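Local coordinates for protein ketol-acid reductoisomerase (NAD(+)) (uncultured archaeon GZfos26G2, PDB 4XDY) that converts (2S)-2-acetolactate to (2R)-2,3-dihydroxy-isovalerate by magnesium-dependent methyl migration and NADH-driven reduction, a step in branched-chain amino acid biosynthesis, at residues 9-14 / 168-174; 33-38 / 142-146. All coordinates share one frame; numbering follows the deposited sequence.

Contact 1: residues 9-14 / 168-174; sequences VDDSIL and VALAMTK
The backbones of 9-14 and helix 165-175 come nearest at Asp11 and Ala171, CA to CA 4.1 Å, and the Ala171 methyl is ringed by Asp11 CA, Ile13 CG2 and Leu14 CG. With so small a side chain on the helix, the backbone of 9-14 can settle directly against it. Leu14 CD1 passes on over the helix backbone, 3.7 Å from Met172 N, while Ile13 CD1 ends on Val168 CG2 at 3.8 Å, the two side chains crossing at about a right angle. Buried Val9 extends the packed part, its CG1 3.7 Å from Lys174 CB. On other sides the helix packs against strands 80-83, 128-134 and 153-157. The ammonium end is more polar and more open to solvent. Lys174, fully extended, slides past Val9 in the reverse direction, and its NZ gives a 2.9 Å bond to Val9 O, almost in line with the carbonyl (C=O...N 169°). The same NZ binds Asp6 O and a water that also accepts from Asp11 N. The Asp11 side chain crosses that of Lys174, Asp11 OD2 being 3.5 Å from Lys174 CD. Backbone carbonyls and water therefore hold the ammonium, and Asp11 OD2, 4.8 Å from Lys174 NZ, probably adds only longer-range attraction.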
ATOM      1  N   VAL A   9     -19.536  18.458  13.665  1.00 29.17           N
ATOM      2  CA  VAL A   9     -18.627  19.600  13.859  1.00 29.10           C
ATOM      3  C   VAL A   9     -19.156  20.822  13.124  1.00 26.05           C
ATOM      4  O   VAL A   9     -19.553  20.726  12.004  1.00 32.42           O
ATOM      5  CB  VAL A   9     -17.183  19.325  13.244  1.00 28.55           C
ATOM      6  CG1 VAL A   9     -16.297  20.597  13.295  1.00 30.72           C
ATOM      7  CG2 VAL A   9     -16.556  18.096  13.928  1.00 30.89           C
ATOM      8  N   ASP A  10     -19.053  21.961  13.752  1.00 29.92           N
ATOM      9  CA  ASP A  10     -19.470  23.220  13.118  1.00 33.04           C
ATOM     10  C   ASP A  10     -18.198  23.990  12.826  1.00 29.13           C
ATOM     11  O   ASP A  10     -17.498  24.279  13.795  1.00 31.73           O
ATOM     12  CB  ASP A  10     -20.234  23.988  14.207  1.00 35.12           C
ATOM     13  CG  ASP A  10     -20.724  25.371  13.748  1.00 40.12           C
ATOM     14  OD1 ASP A  10     -20.644  25.683  12.530  1.00 39.04           O
ATOM     15  OD2 ASP A  10     -21.241  26.082  14.676  1.00 45.21           O
ATOM     16  N   ASP A  11     -17.949  24.359  11.576  1.00 27.79           N
ATOM     17  CA  ASP A  11     -16.758  25.161  11.235  1.00 29.70           C
ATOM     18  C   ASP A  11     -16.931  26.655  11.112  1.00 31.59           C
ATOM     19  O   ASP A  11     -15.996  27.326  10.754  1.00 29.79           O
ATOM     20  CB  ASP A  11     -16.069  24.630  10.010  1.00 34.50           C
ATOM     21  CG  ASP A  11     -16.950  24.672   8.790  1.00 46.10           C
ATOM     22  OD1 ASP A  11     -17.804  25.564   8.716  1.00 40.84           O
ATOM     23  OD2 ASP A  11     -16.759  23.833   7.899  1.00 49.77           O
ATOM     24  N   SER A  12     -18.071  27.193  11.524  1.00 34.40           N
ATOM     25  CA  SER A  12     -18.342  28.604  11.315  1.00 30.61           C
ATOM     26  C   SER A  12     -17.473  29.544  12.121  1.00 29.98           C
ATOM     27  O   SER A  12     -17.245  30.655  11.677  1.00 30.32           O
ATOM     28  CB  SER A  12     -19.847  28.884  11.575  1.00 32.17           C
ATOM     29  OG  SER A  12     -20.220  28.524  12.860  1.00 38.38           O
ATOM     30  N   ILE A  13     -16.907  29.124  13.263  1.00 27.63           N
ATOM     31  CA  ILE A  13     -15.958  29.959  13.951  1.00 27.93           C
ATOM     32  C   ILE A  13     -14.790  30.548  13.067  1.00 29.03           C
ATOM     33  O   ILE A  13     -14.243  31.625  13.359  1.00 32.31           O
ATOM     34  CB  ILE A  13     -15.382  29.317  15.222  1.00 30.17           C
ATOM     35  CG1 ILE A  13     -14.765  30.403  16.099  1.00 33.56           C
ATOM     36  CG2 ILE A  13     -14.333  28.214  14.901  1.00 32.15           C
ATOM     37  CD1 ILE A  13     -14.423  29.940  17.478  1.00 33.46           C
ATOM     38  N   LEU A  14     -14.380  29.780  12.063  1.00 30.52           N
ATOM     39  CA  LEU A  14     -13.245  30.179  11.181  1.00 31.96           C
ATOM     40  C   LEU A  14     -13.603  31.294  10.209  1.00 36.01           C
ATOM     41  O   LEU A  14     -12.693  31.914   9.632  1.00 36.45           O
ATOM     42  CB  LEU A  14     -12.731  28.986  10.392  1.00 36.02           C
ATOM     43  CG  LEU A  14     -12.132  27.860  11.219  1.00 34.37           C
ATOM     44  CD1 LEU A  14     -11.530  26.817  10.280  1.00 36.58           C
ATOM     45  CD2 LEU A  14     -11.090  28.371  12.187  1.00 33.04           C
ATOM     46  N   VAL A 168     -12.082  25.767  17.562  1.00 21.48           N
ATOM     47  CA  VAL A 168     -11.189  26.199  16.474  1.00 23.29           C
ATOM     48  C   VAL A 168     -10.470  24.992  15.861  1.00 22.81           C
ATOM     49  O   VAL A 168     -10.512  24.823  14.652  1.00 24.11           O
ATOM     50  CB  VAL A 168     -10.170  27.205  16.970  1.00 23.48           C
ATOM     51  CG1 VAL A 168      -9.113  27.477  15.894  1.00 24.39           C
ATOM     52  CG2 VAL A 168     -10.916  28.479  17.367  1.00 24.62           C
ATOM     53  N   ALA A 169      -9.915  24.150  16.712  1.00 24.51           N
ATOM     54  CA  ALA A 169      -9.186  22.918  16.223  1.00 22.44           C
ATOM     55  C   ALA A 169     -10.120  22.038  15.434  1.00 22.14           C
ATOM     56  O   ALA A 169      -9.867  21.686  14.280  1.00 21.87           O
ATOM     57  CB  ALA A 169      -8.492  22.210  17.387  1.00 23.08           C
ATOM     58  N   LEU A 170     -11.322  21.742  15.976  1.00 23.38           N
ATOM     59  CA  LEU A 170     -12.223  20.869  15.252  1.00 20.83           C
ATOM     60  C   LEU A 170     -12.661  21.505  13.930  1.00 20.26           C
ATOM     61  O   LEU A 170     -12.849  20.825  12.905  1.00 22.80           O
ATOM     62  CB  LEU A 170     -13.449  20.449  16.109  1.00 22.61           C
ATOM     63  CG  LEU A 170     -13.146  19.562  17.307  1.00 22.98           C
ATOM     64  CD1 LEU A 170     -14.385  19.450  18.179  1.00 26.94           C
ATOM     65  CD2 LEU A 170     -12.758  18.130  16.922  1.00 23.65           C
ATOM     66  N   ALA A 171     -12.878  22.820  13.993  1.00 23.37           N
ATOM     67  CA  ALA A 171     -13.392  23.555  12.849  1.00 23.95           C
ATOM     68  C   ALA A 171     -12.379  23.434  11.713  1.00 26.13           C
ATOM     69  O   ALA A 171     -12.742  23.228  10.563  1.00 24.23           O
ATOM     70  CB  ALA A 171     -13.615  24.989  13.200  1.00 26.12           C
ATOM     71  N   MET A 172     -11.110  23.559  12.079  1.00 25.65           N
ATOM     72  CA  MET A 172     -10.023  23.432  11.074  1.00 24.20           C
ATOM     73  C   MET A 172     -10.105  22.074  10.363  1.00 22.15           C
ATOM     74  O   MET A 172      -9.983  21.993   9.130  1.00 23.07           O
ATOM     75  CB  MET A 172      -8.666  23.680  11.755  1.00 24.11           C
ATOM     76  CG  MET A 172      -8.338  25.093  12.033  1.00 23.67           C
ATOM     77  SD  MET A 172      -6.843  25.279  12.975  1.00 25.62           S
ATOM     78  CE  MET A 172      -5.612  24.889  11.677  1.00 24.76           C
ATOM     79  N   THR A 173     -10.384  21.000  11.115  1.00 21.41           N
ATOM     80  CA  THR A 173     -10.415  19.660  10.509  1.00 22.37           C
ATOM     81  C   THR A 173     -11.602  19.451   9.626  1.00 21.77           C
ATOM     82  O   THR A 173     -11.577  18.756   8.613  1.00 22.94           O
ATOM     83  CB  THR A 173     -10.350  18.504  11.535  1.00 25.74           C
ATOM     84  OG1 THR A 173     -11.591  18.416  12.269  1.00 23.65           O
ATOM     85  CG2 THR A 173      -9.101  18.624  12.466  1.00 24.67           C
ATOM     86  N   LYS A 174     -12.696  20.143   9.975  1.00 22.56           N
ATOM     87  CA  LYS A 174     -13.869  20.058   9.105  1.00 22.29           C
ATOM     88  C   LYS A 174     -13.654  20.831   7.792  1.00 21.75           C
ATOM     89  O   LYS A 174     -14.008  20.344   6.718  1.00 24.06           O
ATOM     90  CB  LYS A 174     -15.115  20.607   9.839  1.00 22.90           C
ATOM     91  CG  LYS A 174     -16.338  20.455   8.899  1.00 27.22           C
ATOM     92  CD  LYS A 174     -17.677  20.823   9.478  1.00 36.06           C
ATOM     93  CE  LYS A 174     -18.742  20.493   8.403  1.00 34.99           C
ATOM     94  NZ  LYS A 174     -19.988  20.478   9.172  1.00 37.02           N
TER
HETATM   95  O   HOH W   1     -19.662  23.368   9.334  1.00 45.30           O

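Contact 2: residues 33-38 / 142-146; sequences NCLKDS and RKAYL
Asp37 OD2 takes both terminal nitrogens of Arg142, NH1 and NH2, each at 2.8 Å, in an end-on salt bridge centred on one oxygen. OD2 lies almost in the guanidinium plane, yet the carboxylate is turned 45° from that plane, and both nitrogens reach OD2 from the same face of the carboxylate plane. A bend at chi2 swings the arginine chain back to the neighbouring helix. There the guanidinium is sandwiched: Asn33 CB sits over its centre, 3.6 Å from Arg142 CZ, and Leu146 CD2 lies against the opposite face, toward the rim. NH1 also makes a weak bond to Cys34 SG. NE is taken by a glycerol, probably from the crystallisation liquor. Helices 26-37 and 138-146 run side by side here, their segment axes 10.7 Å apart and 22° from parallel, both within the Rossmann domain; the glycine-rich turn with Tyr24 and Gly25 leads into the first, whose opening residues Ala26 and Gln27 also bind NAD. Asn33 ND2 hydrogen-bonds to Asp29 O and to Tyr24 OH. Between the helices lies Tyr145, its ring directed across by a CG anti to the backbone N (chi1 176°). Cys34 CB makes a CH-pi contact over one face, and Cys34 SG sits obliquely, 3.4 Å from Tyr145 CG. At the far edge, in the ring plane, Tyr145 OH donates to Ser38 OG over 2.7 Å. A phenylalanine in its place would probably leave Ser38 OG without this donor and the ring less firmly fixed between the helices. Ser38 OG also hydrogen-bonds to Ala175 O at the end of helix 165-175, and His177 just beyond stacks with the Tyr145 ring of helix 138-146.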
ATOM      1  N   ASN A  33      -3.892  24.957   1.043  1.00 25.43           N
ATOM      2  CA  ASN A  33      -4.747  24.912  -0.090  1.00 27.02           C
ATOM      3  C   ASN A  33      -6.092  24.327   0.198  1.00 28.70           C
ATOM      4  O   ASN A  33      -7.078  24.756  -0.385  1.00 27.73           O
ATOM      5  CB  ASN A  33      -4.080  24.183  -1.232  1.00 25.93           C
ATOM      6  CG  ASN A  33      -3.057  25.071  -1.946  1.00 27.90           C
ATOM      7  OD1 ASN A  33      -3.451  25.956  -2.711  1.00 26.41           O
ATOM      8  ND2 ASN A  33      -1.755  24.929  -1.619  1.00 24.88           N
ATOM      9  N   CYS A  34      -6.187  23.360   1.126  1.00 23.39           N
ATOM     10  CA  CYS A  34      -7.505  22.845   1.482  1.00 24.03           C
ATOM     11  C   CYS A  34      -8.305  23.928   2.238  1.00 24.70           C
ATOM     12  O   CYS A  34      -9.516  24.071   2.009  1.00 25.61           O
ATOM     13  CB  CYS A  34      -7.398  21.531   2.303  1.00 24.39           C
ATOM     14  SG  CYS A  34      -6.665  20.180   1.332  1.00 25.44           S
ATOM     15  N   LEU A  35      -7.632  24.632   3.135  1.00 24.44           N
ATOM     16  CA  LEU A  35      -8.243  25.689   3.896  1.00 26.25           C
ATOM     17  C   LEU A  35      -8.715  26.829   2.942  1.00 27.48           C
ATOM     18  O   LEU A  35      -9.864  27.281   3.020  1.00 27.28           O
ATOM     19  CB  LEU A  35      -7.314  26.258   4.920  1.00 24.65           C
ATOM     20  CG  LEU A  35      -7.086  25.386   6.186  1.00 27.20           C
ATOM     21  CD1 LEU A  35      -5.853  25.914   6.956  1.00 24.48           C
ATOM     22  CD2 LEU A  35      -8.278  25.354   7.111  1.00 25.07           C
ATOM     23  N   LYS A  36      -7.825  27.225   2.055  1.00 29.24           N
ATOM     24  CA  LYS A  36      -8.186  28.292   1.081  1.00 31.84           C
ATOM     25  C   LYS A  36      -9.373  27.878   0.169  1.00 31.25           C
ATOM     26  O   LYS A  36     -10.330  28.626  -0.002  1.00 33.54           O
ATOM     27  CB  LYS A  36      -6.967  28.746   0.311  1.00 35.45           C
ATOM     28  CG  LYS A  36      -7.374  29.848  -0.709  1.00 39.23           C
ATOM     29  CD  LYS A  36      -6.213  30.588  -1.354  1.00 43.67           C
ATOM     30  CE  LYS A  36      -5.461  29.803  -2.428  1.00 44.65           C
ATOM     31  NZ  LYS A  36      -6.151  29.470  -3.720  1.00 45.97           N
ATOM     32  N   ASP A  37      -9.377  26.642  -0.298  1.00 31.15           N
ATOM     33  CA  ASP A  37     -10.431  26.086  -1.110  1.00 29.72           C
ATOM     34  C   ASP A  37     -11.768  26.014  -0.385  1.00 32.25           C
ATOM     35  O   ASP A  37     -12.776  26.085  -1.042  1.00 29.88           O
ATOM     36  CB  ASP A  37     -10.107  24.659  -1.637  1.00 31.58           C
ATOM     37  CG  ASP A  37      -9.080  24.627  -2.770  1.00 34.75           C
ATOM     38  OD1 ASP A  37      -8.581  25.687  -3.178  1.00 32.50           O
ATOM     39  OD2 ASP A  37      -8.730  23.491  -3.208  1.00 31.67           O
ATOM     40  N   SER A  38     -11.773  25.889   0.956  1.00 27.06           N
ATOM     41  CA  SER A  38     -12.948  25.870   1.789  1.00 29.24           C
ATOM     42  C   SER A  38     -13.354  27.275   2.217  1.00 31.28           C
ATOM     43  O   SER A  38     -14.276  27.403   2.973  1.00 32.06           O
ATOM     44  CB  SER A  38     -12.666  24.993   3.030  1.00 27.26           C
ATOM     45  OG  SER A  38     -12.676  23.652   2.579  1.00 26.71           O
ATOM     46  N   ARG A 142      -3.960  16.113   0.236  1.00 21.77           N
ATOM     47  CA  ARG A 142      -4.481  17.033  -0.725  1.00 21.30           C
ATOM     48  C   ARG A 142      -5.323  16.370  -1.819  1.00 21.55           C
ATOM     49  O   ARG A 142      -6.419  16.806  -2.093  1.00 25.91           O
ATOM     50  CB  ARG A 142      -3.333  17.844  -1.336  1.00 23.50           C
ATOM     51  CG  ARG A 142      -3.821  18.769  -2.477  1.00 24.76           C
ATOM     52  CD  ARG A 142      -4.751  19.834  -1.901  1.00 29.18           C
ATOM     53  NE  ARG A 142      -4.983  20.903  -2.902  1.00 29.13           N
ATOM     54  CZ  ARG A 142      -6.046  21.714  -2.912  1.00 30.20           C
ATOM     55  NH1 ARG A 142      -7.023  21.547  -2.050  1.00 29.42           N
ATOM     56  NH2 ARG A 142      -6.157  22.640  -3.871  1.00 28.71           N
ATOM     57  N   LYS A 143      -4.869  15.223  -2.300  1.00 22.28           N
ATOM     58  CA  LYS A 143      -5.582  14.422  -3.244  1.00 25.72           C
ATOM     59  C   LYS A 143      -6.897  13.966  -2.728  1.00 25.40           C
ATOM     60  O   LYS A 143      -7.924  14.036  -3.470  1.00 24.06           O
ATOM     61  CB  LYS A 143      -4.778  13.209  -3.664  1.00 32.07           C
ATOM     62  CG  LYS A 143      -3.690  13.494  -4.684  1.00 43.57           C
ATOM     63  CD  LYS A 143      -3.014  12.184  -5.111  1.00 52.68           C
ATOM     64  CE  LYS A 143      -3.944  11.360  -6.000  1.00 59.56           C
ATOM     65  NZ  LYS A 143      -4.905  10.477  -5.296  1.00 62.38           N
ATOM     66  N   ALA A 144      -6.909  13.471  -1.480  1.00 24.46           N
ATOM     67  CA  ALA A 144      -8.174  13.054  -0.889  1.00 23.95           C
ATOM     68  C   ALA A 144      -9.188  14.208  -0.875  1.00 25.58           C
ATOM     69  O   ALA A 144     -10.400  14.002  -1.180  1.00 24.33           O
ATOM     70  CB  ALA A 144      -7.963  12.492   0.547  1.00 24.57           C
ATOM     71  N   TYR A 145      -8.724  15.404  -0.518  1.00 22.69           N
ATOM     72  CA  TYR A 145      -9.610  16.549  -0.436  1.00 25.29           C
ATOM     73  C   TYR A 145     -10.171  16.874  -1.845  1.00 27.96           C
ATOM     74  O   TYR A 145     -11.383  17.039  -2.016  1.00 25.88           O
ATOM     75  CB  TYR A 145      -8.835  17.742   0.107  1.00 25.62           C
ATOM     76  CG  TYR A 145      -9.600  19.029   0.158  1.00 25.00           C
ATOM     77  CD1 TYR A 145      -9.803  19.781  -0.996  1.00 27.00           C
ATOM     78  CD2 TYR A 145     -10.148  19.485   1.314  1.00 23.29           C
ATOM     79  CE1 TYR A 145     -10.553  20.974  -0.970  1.00 28.91           C
ATOM     80  CE2 TYR A 145     -10.884  20.660   1.361  1.00 27.58           C
ATOM     81  CZ  TYR A 145     -11.048  21.419   0.190  1.00 29.50           C
ATOM     82  OH  TYR A 145     -11.762  22.618   0.252  1.00 27.82           O
ATOM     83  N   LEU A 146      -9.295  16.830  -2.833  1.00 27.13           N
ATOM     84  CA  LEU A 146      -9.693  17.163  -4.226  1.00 28.30           C
ATOM     85  C   LEU A 146     -10.620  16.093  -4.767  1.00 33.79           C
ATOM     86  O   LEU A 146     -11.459  16.387  -5.603  1.00 34.43           O
ATOM     87  CB  LEU A 146      -8.476  17.290  -5.103  1.00 28.74           C
ATOM     88  CG  LEU A 146      -7.693  18.607  -4.812  1.00 31.16           C
ATOM     89  CD1 LEU A 146      -6.444  18.611  -5.676  1.00 32.02           C
ATOM     90  CD2 LEU A 146      -8.554  19.873  -5.023  1.00 30.36           C
TER

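Both contacts belong to the N-terminal Rossmann domain, their centres 15 Å apart, with contact 2 nested in the chain loop that contact 1 closes. Contact 1 is the more buried: the stretch ahead of strand 18-22 lies on helix 165-175 chiefly through aliphatic groups, with polar bonding at one end. Contact 2 joins two helices, is partly buried, and relies on a salt bridge at its exposed margin and an aromatic ring in its interior. They share no helix, but helix 165-175 connects them: Met172 O packs on Leu35 CD2 at 4.3 Å. Contact 2 lies nearer the cofactor site, which its neighbour Tyr24 helps to form.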